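Local atomic coordinates of glycine cleavage system H protein 1 (Mycobacterium marinum, PDB entry 3TZU), a protein that probably shuttles the methylamine group of glycine from the P protein to the T protein of the glycine cleavage system, on a covalently bound lipoyl cofactor. Residues G34-I40 with W112-P118; L51-L56 with V97-I103; S15-H20 with L124-Y130. All blocks are in the same frame, centred on the assembly; numbering follows the deposited sequence.

Contact 1: G34-I40 with W112-P118; sequences GPVRVGI and WLYSVQP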
# COMPACT_ATOMS: atom_id res chain seq x y z
N GLY A 34 16.27 17.67 -19.96
CA GLY A 34 15.41 18.55 -19.14
C GLY A 34 14.72 17.82 -17.99
O GLY A 34 14.70 16.60 -17.96
N PRO A 35 14.18 18.57 -17.00
CA PRO A 35 13.53 18.01 -15.81
C PRO A 35 12.28 17.15 -16.09
O PRO A 35 11.40 17.59 -16.84
CB PRO A 35 13.12 19.26 -15.01
CG PRO A 35 13.30 20.43 -15.93
CD PRO A 35 14.37 20.03 -16.89
N VAL A 36 12.21 15.97 -15.46
CA VAL A 36 11.05 15.08 -15.62
C VAL A 36 10.33 14.86 -14.31
O VAL A 36 10.95 14.67 -13.27
CB VAL A 36 11.41 13.70 -16.21
CG1 VAL A 36 11.87 13.88 -17.68
CG2 VAL A 36 12.45 13.01 -15.36
N ARG A 37 9.00 14.92 -14.37
CA ARG A 37 8.19 14.74 -13.16
C ARG A 37 8.13 13.27 -12.68
O ARG A 37 8.28 12.33 -13.46
CB ARG A 37 6.77 15.32 -13.35
CG ARG A 37 6.72 16.82 -13.70
CD ARG A 37 5.29 17.31 -13.93
NE ARG A 37 5.25 18.77 -13.96
CZ ARG A 37 4.15 19.53 -14.02
NH1 ARG A 37 2.94 18.99 -14.06
NH2 ARG A 37 4.27 20.85 -14.06
N VAL A 38 7.98 13.12 -11.35
CA VAL A 38 7.84 11.84 -10.69
C VAL A 38 6.59 11.94 -9.84
O VAL A 38 6.29 13.03 -9.34
CB VAL A 38 9.01 11.56 -9.73
CG1 VAL A 38 8.71 10.29 -8.89
CG2 VAL A 38 10.32 11.47 -10.47
N GLY A 39 5.88 10.81 -9.68
CA GLY A 39 4.71 10.73 -8.80
C GLY A 39 4.41 9.31 -8.34
O GLY A 39 5.20 8.38 -8.58
N ILE A 40 3.27 9.13 -7.68
CA ILE A 40 2.85 7.79 -7.23
C ILE A 40 1.74 7.26 -8.14
O ILE A 40 1.03 8.02 -8.78
CB ILE A 40 2.44 7.75 -5.76
CG1 ILE A 40 1.18 8.58 -5.47
CG2 ILE A 40 3.59 8.22 -4.86
CD1 ILE A 40 0.58 8.29 -4.11
N TRP A 112 1.25 15.10 -9.42
CA TRP A 112 2.70 14.92 -9.50
C TRP A 112 3.38 15.53 -8.28
O TRP A 112 2.86 16.50 -7.69
CB TRP A 112 3.23 15.54 -10.80
CG TRP A 112 3.15 17.04 -10.82
CD1 TRP A 112 2.05 17.83 -11.12
CD2 TRP A 112 4.21 17.99 -10.48
NE1 TRP A 112 2.35 19.15 -11.01
CE2 TRP A 112 3.63 19.32 -10.63
CE3 TRP A 112 5.54 17.87 -10.09
CZ2 TRP A 112 4.37 20.48 -10.41
CZ3 TRP A 112 6.27 19.04 -9.87
CH2 TRP A 112 5.70 20.31 -10.02
N LEU A 113 4.51 14.98 -7.88
CA LEU A 113 5.09 15.31 -6.57
C LEU A 113 6.31 16.19 -6.69
O LEU A 113 6.51 17.08 -5.86
CB LEU A 113 5.46 14.03 -5.82
CG LEU A 113 4.28 13.12 -5.38
CD1 LEU A 113 4.78 11.91 -4.56
CD2 LEU A 113 3.23 13.91 -4.61
N TYR A 114 7.16 15.93 -7.69
CA TYR A 114 8.37 16.73 -7.92
C TYR A 114 8.91 16.51 -9.33
O TYR A 114 8.43 15.66 -10.06
CB TYR A 114 9.47 16.44 -6.85
CG TYR A 114 10.09 15.06 -6.85
CD1 TYR A 114 11.10 14.73 -7.73
CD2 TYR A 114 9.69 14.09 -5.92
CE1 TYR A 114 11.68 13.46 -7.73
CE2 TYR A 114 10.26 12.81 -5.91
CZ TYR A 114 11.26 12.51 -6.83
OH TYR A 114 11.84 11.26 -6.84
N SER A 115 9.89 17.32 -9.72
CA SER A 115 10.60 17.09 -10.98
C SER A 115 12.07 17.00 -10.67
O SER A 115 12.59 17.73 -9.80
CB SER A 115 10.33 18.20 -11.99
OG SER A 115 11.13 19.33 -11.74
N VAL A 116 12.74 16.11 -11.39
CA VAL A 116 14.16 15.84 -11.20
C VAL A 116 14.87 16.00 -12.55
O VAL A 116 14.26 15.76 -13.60
CB VAL A 116 14.39 14.42 -10.60
CG1 VAL A 116 13.69 13.33 -11.43
CG2 VAL A 116 15.87 14.10 -10.45
N GLN A 117 16.14 16.44 -12.52
CA GLN A 117 16.99 16.49 -13.72
C GLN A 117 17.89 15.26 -13.64
O GLN A 117 18.79 15.23 -12.84
CB GLN A 117 17.79 17.81 -13.73
CG GLN A 117 18.83 17.97 -14.83
CD GLN A 117 18.23 18.45 -16.13
OE1 GLN A 117 18.35 19.61 -16.49
NE2 GLN A 117 17.57 17.55 -16.85
N PRO A 118 17.64 14.21 -14.45
CA PRO A 118 18.28 12.92 -14.13
C PRO A 118 19.71 12.76 -14.62
O PRO A 118 20.03 13.23 -15.68
CB PRO A 118 17.38 11.89 -14.85
CG PRO A 118 16.25 12.66 -15.44
CD PRO A 118 16.68 14.08 -15.56
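Arg37 and Trp112 stack on one face of an antiparallel strand pair, 36-40 with 114-118, that forms part of the five-stranded sheet of this H protein. Followed outward, the arginine meets its partners in order. CB faces Tyr114 O, and CG approaches both Trp112 CE3 and that same oxygen. Arg37 CD sits over the Trp112 five-membered ring, 3.9 Å from its centroid, a CH-pi contact. NE lies above CD2 and CE2, and Arg37 CZ stands 3.4 Å from Trp112 CE2. The guanidinium lies flat on the indole, planes 14° apart, so the contact is a cation-pi stack; NH1 over NE1 is two donors and no bond. The chain reaches that far because it is extended from CG to NE.

On the opposite face Val38 lies alongside Tyr114, Val38 CB placed over the Tyr114 ring 4.0 Å from its centroid. Val38 CG2 also meets Val116 CG1, while Val36 CG2 touches Pro118 CG.

Backbone bonds set the register: Val36 and Val116 exchange a pair, and Val38 N gives a bond of 2.9 Å to Tyr114 O. At the far end Leu113 and Tyr114 both face Val38, a classic beta bulge. Val38 O takes Leu113 N at 3.0 Å in its carbonyl plane and Tyr114 N through a weak bond of 3.4 Å.

Contact 2: L51-L56 with V97-I103; sequences LVFVQL and VDDPATI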
# COMPACT_ATOMS: atom_id res chain seq x y z
N LEU A 51 -4.97 10.35 1.74
CA LEU A 51 -3.70 11.00 2.02
C LEU A 51 -3.83 12.23 2.96
O LEU A 51 -4.69 13.09 2.75
CB LEU A 51 -3.06 11.41 0.71
CG LEU A 51 -2.70 10.24 -0.22
CD1 LEU A 51 -1.87 10.72 -1.41
CD2 LEU A 51 -1.92 9.15 0.49
N VAL A 52 -2.97 12.30 3.99
CA VAL A 52 -3.03 13.40 4.94
C VAL A 52 -1.74 14.23 5.05
O VAL A 52 -1.80 15.39 5.43
CB VAL A 52 -3.53 12.96 6.33
CG1 VAL A 52 -5.00 12.56 6.21
CG2 VAL A 52 -2.70 11.80 6.88
N PHE A 53 -0.60 13.66 4.67
CA PHE A 53 0.68 14.38 4.78
C PHE A 53 1.64 13.89 3.72
O PHE A 53 1.65 12.70 3.39
CB PHE A 53 1.27 14.19 6.19
CG PHE A 53 2.63 14.82 6.39
CD1 PHE A 53 2.79 16.20 6.42
CD2 PHE A 53 3.73 14.02 6.62
CE1 PHE A 53 4.03 16.77 6.61
CE2 PHE A 53 4.99 14.59 6.81
CZ PHE A 53 5.14 15.96 6.82
N VAL A 54 2.42 14.83 3.18
CA VAL A 54 3.38 14.55 2.13
C VAL A 54 4.64 15.36 2.44
O VAL A 54 4.54 16.55 2.81
CB VAL A 54 2.85 14.93 0.73
CG1 VAL A 54 3.93 14.71 -0.32
CG2 VAL A 54 1.59 14.12 0.38
N GLN A 55 5.80 14.70 2.33
CA GLN A 55 7.11 15.28 2.62
C GLN A 55 7.98 15.05 1.41
O GLN A 55 8.18 13.92 0.98
CB GLN A 55 7.72 14.61 3.87
CG GLN A 55 9.16 14.96 4.22
CD GLN A 55 9.38 15.04 5.73
OE1 GLN A 55 9.65 16.13 6.26
NE2 GLN A 55 9.21 13.91 6.44
N LEU A 56 8.48 16.14 0.84
CA LEU A 56 9.23 16.07 -0.40
C LEU A 56 10.64 16.50 -0.16
O LEU A 56 10.94 17.15 0.82
CB LEU A 56 8.59 16.97 -1.47
CG LEU A 56 7.13 16.58 -1.72
CD1 LEU A 56 6.47 17.61 -2.62
CD2 LEU A 56 7.02 15.18 -2.33
N VAL A 97 1.55 19.01 -1.69
CA VAL A 97 1.89 18.98 -0.27
C VAL A 97 0.80 19.64 0.55
O VAL A 97 0.40 19.12 1.59
CB VAL A 97 3.24 19.69 0.03
CG1 VAL A 97 3.39 20.05 1.51
CG2 VAL A 97 4.41 18.83 -0.45
N ASP A 98 0.34 20.80 0.08
CA ASP A 98 -0.68 21.56 0.79
C ASP A 98 -2.03 20.88 0.83
O ASP A 98 -2.71 20.95 1.84
CB ASP A 98 -0.84 22.94 0.19
CG ASP A 98 0.27 23.88 0.57
OD1 ASP A 98 1.18 23.49 1.34
OD2 ASP A 98 0.24 25.02 0.10
N ASP A 99 -2.44 20.25 -0.26
CA ASP A 99 -3.75 19.59 -0.33
C ASP A 99 -3.54 18.16 -0.82
O ASP A 99 -3.78 17.87 -1.98
CB ASP A 99 -4.70 20.37 -1.25
CG ASP A 99 -6.12 19.77 -1.30
OD1 ASP A 99 -6.48 18.87 -0.49
OD2 ASP A 99 -6.90 20.21 -2.17
N PRO A 100 -3.09 17.28 0.06
CA PRO A 100 -2.74 15.95 -0.42
C PRO A 100 -3.93 15.15 -0.99
O PRO A 100 -3.72 14.24 -1.76
CB PRO A 100 -2.10 15.27 0.80
CG PRO A 100 -1.84 16.37 1.77
CD PRO A 100 -2.89 17.40 1.51
N ALA A 101 -5.16 15.54 -0.68
CA ALA A 101 -6.33 14.99 -1.39
C ALA A 101 -6.22 15.09 -2.93
O ALA A 101 -6.76 14.25 -3.66
CB ALA A 101 -7.61 15.63 -0.89
N THR A 102 -5.52 16.10 -3.42
CA THR A 102 -5.30 16.23 -4.87
C THR A 102 -4.52 15.04 -5.50
O THR A 102 -4.74 14.69 -6.65
CB THR A 102 -4.57 17.56 -5.20
OG1 THR A 102 -5.15 18.64 -4.46
CG2 THR A 102 -4.70 17.89 -6.70
N ILE A 103 -3.59 14.44 -4.75
CA ILE A 103 -2.79 13.35 -5.28
C ILE A 103 -3.73 12.16 -5.60
O ILE A 103 -3.59 11.48 -6.63
CB ILE A 103 -1.71 12.90 -4.29
CG1 ILE A 103 -0.77 14.07 -3.93
CG2 ILE A 103 -0.91 11.73 -4.84
CD1 ILE A 103 -0.06 13.89 -2.58
O HOH W 1 1.74 17.69 3.48
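Val54 has CG1 anti to its own N (chi1 176°), which puts CG2 anti to the carbonyl carbon and aims the two methyls at different partners. CG2 goes to Pro100 and Ile103, CG1 to Val97. Ile103 answers with CG1 anti to its carbonyl carbon (chi1 -58°) and its chain extended out to CD1, and the two side chains meet tip to tip: Val54 CG2 lies 3.4 Å from Ile103 CD1, tighter than usual for two carbons.

Around this meeting point the other apolar groups close in from different directions. Leu51 crosses Ile103 at about a right angle, with Leu51 CD1 3.6 Å from Ile103 CB and almost as near to CG2. Pro100 slides past Val54 in the opposite sense, Pro100 CB 3.9 Å from Val54 CG2. The proline CG rests against Val52 O. At the other end Leu56 and Val97 also run past each other, Leu56 CD1 meeting Val97 CG2.

No direct hydrogen bond joins the segments. A water does so instead: it accepts from Val54 N at 3.0 Å and donates to Val97 O at 2.7 Å, tying the strand to the end of helix 94-98. Just beyond, Asp99 O takes two donors, Thr102 N and Thr102 OG1, the hydroxyl at 2.9 Å in the carbonyl plane. This double grip holds the turn from which helix 101-105 departs.

Leu113 touches both Leu56 and Ile103, and backbone bonds of Val52 with Glu73 and Gln55 with Glu71 join the strand to strand 68-74. The arrangement is that of an outermost strand, 51-55 of a three-stranded antiparallel sheet, with two short consecutive helices packed against it by apolar side chains, within the lipoyl-binding part of an H protein.

Contact 3: S15-H20 with L124-Y130; sequences SYTADH and LLTASEY. With EDO (1,2-ethanediol), chain G.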
# COMPACT_ATOMS: atom_id res chain seq x y z
N SER A 15 7.04 5.71 -17.41
CA SER A 15 7.70 4.51 -16.87
C SER A 15 7.36 4.38 -15.41
O SER A 15 6.95 5.36 -14.77
CB SER A 15 9.23 4.56 -17.05
OG SER A 15 9.60 4.71 -18.42
N TYR A 16 7.56 3.19 -14.86
CA TYR A 16 7.12 2.87 -13.50
C TYR A 16 8.18 2.13 -12.73
O TYR A 16 9.10 1.56 -13.32
CB TYR A 16 5.87 1.99 -13.57
CG TYR A 16 4.70 2.69 -14.21
CD1 TYR A 16 4.53 2.69 -15.56
CD2 TYR A 16 3.79 3.38 -13.44
CE1 TYR A 16 3.47 3.37 -16.15
CE2 TYR A 16 2.72 4.02 -14.00
CZ TYR A 16 2.57 4.03 -15.37
OH TYR A 16 1.50 4.68 -15.92
N THR A 17 8.03 2.13 -11.40
CA THR A 17 8.88 1.31 -10.55
C THR A 17 8.10 0.25 -9.78
O THR A 17 6.91 0.39 -9.58
CB THR A 17 9.71 2.17 -9.59
OG1 THR A 17 8.86 2.73 -8.59
CG2 THR A 17 10.41 3.27 -10.37
N ALA A 18 8.79 -0.79 -9.36
CA ALA A 18 8.23 -1.81 -8.48
C ALA A 18 7.73 -1.21 -7.15
O ALA A 18 6.84 -1.78 -6.50
CB ALA A 18 9.27 -2.92 -8.22
N ASP A 19 8.28 -0.07 -6.75
CA ASP A 19 7.84 0.63 -5.53
C ASP A 19 6.64 1.59 -5.72
O ASP A 19 6.37 2.42 -4.85
CB ASP A 19 9.03 1.34 -4.89
CG ASP A 19 10.10 0.34 -4.41
OD1 ASP A 19 9.78 -0.82 -4.10
OD2 ASP A 19 11.27 0.71 -4.35
N HIS A 20 5.93 1.46 -6.85
CA HIS A 20 4.67 2.17 -7.10
C HIS A 20 4.79 3.65 -7.34
O HIS A 20 3.91 4.42 -6.95
CB HIS A 20 3.65 1.87 -6.01
CG HIS A 20 3.42 0.41 -5.80
ND1 HIS A 20 2.84 -0.35 -6.72
CD2 HIS A 20 3.78 -0.44 -4.75
CE1 HIS A 20 2.80 -1.63 -6.28
NE2 HIS A 20 3.38 -1.67 -5.07
N LEU A 124 13.34 0.31 -14.22
CA LEU A 124 12.09 0.89 -14.67
C LEU A 124 11.31 -0.14 -15.44
O LEU A 124 11.88 -0.92 -16.18
CB LEU A 124 12.35 2.09 -15.57
CG LEU A 124 13.03 3.30 -14.91
CD1 LEU A 124 12.99 4.51 -15.84
CD2 LEU A 124 12.43 3.64 -13.56
N LEU A 125 10.00 -0.14 -15.22
CA LEU A 125 9.06 -1.05 -15.85
C LEU A 125 8.18 -0.29 -16.87
O LEU A 125 7.89 0.88 -16.67
CB LEU A 125 8.16 -1.65 -14.75
CG LEU A 125 8.85 -2.32 -13.54
CD1 LEU A 125 7.88 -2.63 -12.39
CD2 LEU A 125 9.58 -3.60 -13.97
N THR A 126 7.72 -0.95 -17.93
CA THR A 126 6.66 -0.39 -18.78
C THR A 126 5.31 -0.51 -18.08
O THR A 126 5.20 -1.28 -17.11
CB THR A 126 6.52 -1.15 -20.10
OG1 THR A 126 6.02 -2.46 -19.83
CG2 THR A 126 7.89 -1.23 -20.87
N ALA A 127 4.29 0.21 -18.55
CA ALA A 127 2.94 0.10 -17.96
C ALA A 127 2.41 -1.34 -17.98
O ALA A 127 1.67 -1.77 -17.08
CB ALA A 127 1.93 1.01 -18.65
N SER A 128 2.78 -2.08 -19.02
CA SER A 128 2.34 -3.45 -19.12
C SER A 128 3.01 -4.32 -18.04
O SER A 128 2.32 -5.08 -17.34
CB SER A 128 2.62 -4.03 -20.50
OG SER A 128 2.20 -5.38 -20.46
N GLU A 129 4.32 -4.17 -17.88
CA GLU A 129 5.03 -4.97 -16.89
C GLU A 129 4.54 -4.68 -15.48
O GLU A 129 4.34 -5.61 -14.68
CB GLU A 129 6.53 -4.76 -16.97
CG GLU A 129 7.10 -5.24 -18.30
CD GLU A 129 8.49 -4.70 -18.61
OE1 GLU A 129 8.89 -3.61 -18.13
OE2 GLU A 129 9.20 -5.36 -19.37
N TYR A 130 4.30 -3.40 -15.20
CA TYR A 130 3.86 -2.96 -13.88
C TYR A 130 2.44 -3.43 -13.57
O TYR A 130 2.16 -3.91 -12.47
CB TYR A 130 3.95 -1.43 -13.79
CG TYR A 130 3.41 -0.86 -12.51
CD1 TYR A 130 4.17 -0.89 -11.35
CD2 TYR A 130 2.16 -0.27 -12.47
CE1 TYR A 130 3.67 -0.36 -10.17
CE2 TYR A 130 1.65 0.26 -11.29
CZ TYR A 130 2.41 0.21 -10.14
OH TYR A 130 1.95 0.74 -8.96
C1 EDO G . 5.20 4.78 -3.02
O1 EDO G . 4.43 5.33 -1.94
C2 EDO G . 6.62 5.32 -2.94
O2 EDO G . 7.65 4.35 -3.24
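Tyr16 and Leu125 are joined by backbone hydrogen bonds in both directions, a single antiparallel bridge. Leu125 N donates to Tyr16 O at 2.7 Å, nearly straight at 172°. Tyr16 N donates to Leu125 O at 3.0 Å, lying in that carbonyl's plane, and the same oxygen also sits at the edge of the Tyr16 ring. Leu124 CA adds a CH contact to Tyr16 O.

The aromatic contacts come next. The rings of Tyr16 and Tyr130 make an offset pair with little overlap, planes 13° apart and centroids separated by 5.1 Å. Tyr16 CD2 lies over one face of Tyr130, toward its rim, and Tyr16 CB meets Tyr130 CG. His20 and Tyr130 meet at their margins with steeply inclined planes, neither ring lying over the other.

Apolar contacts fill the flanks. Tyr16 CE1 touches Ala127 CB at 3.8 Å, Thr17 CG2 meets Leu124 CD2, also at 3.8 Å, and Leu125 CD1 lies against the Thr17-Ala18 peptide.

The polar side-chain bonds lie at two ends. Tyr130, with CG anti to its backbone N (chi1 175°), sends its hydroxyl to the imidazole edge, where Tyr130 OH and His20 ND1 are 2.6 Å apart; Thr41 OG1 is a second hydrogen-bond partner of that hydroxyl. At the helix start Thr126 and Glu129 form a capping box: Glu129 N donates to Thr126 OG1 at 3.1 Å and Thr126 N to Glu129 OE1.

Each ring nitrogen of His20 is therefore engaged, ND1 by Tyr130 and NE2 by Glu46 O of the second subunit. Since a backbone oxygen can only accept, NE2 probably carries a hydrogen. The imidazole thus links the C-terminal helix to the subunit interface.

In the fold
Contact 1 and strand 15-16 of contact 3 belong to the same five-stranded sheet, and the centres of the two contacts are about 15 Å apart; Ile40 CB packs on His20 O at 3.8 Å. Contact 1 also meets contact 2, through Ile40 CD1 against Ile103 CG2 at 3.8 Å and Leu113 CD2 against Ile103 CD1 at 3.9 Å, so 34-40 and 112-118 stand between the other two. Contacts 2 and 3 do not touch, their nearest atoms being about 9 Å apart. Along the chain the loops nest, 2 inside 1 inside 3. Lys76, the predicted lipoyl attachment site, unmodified here, has its side chain about 9 Å from that of Val52 in contact 2. Lys76 of the second subunit packs on Asp19 in contact 3.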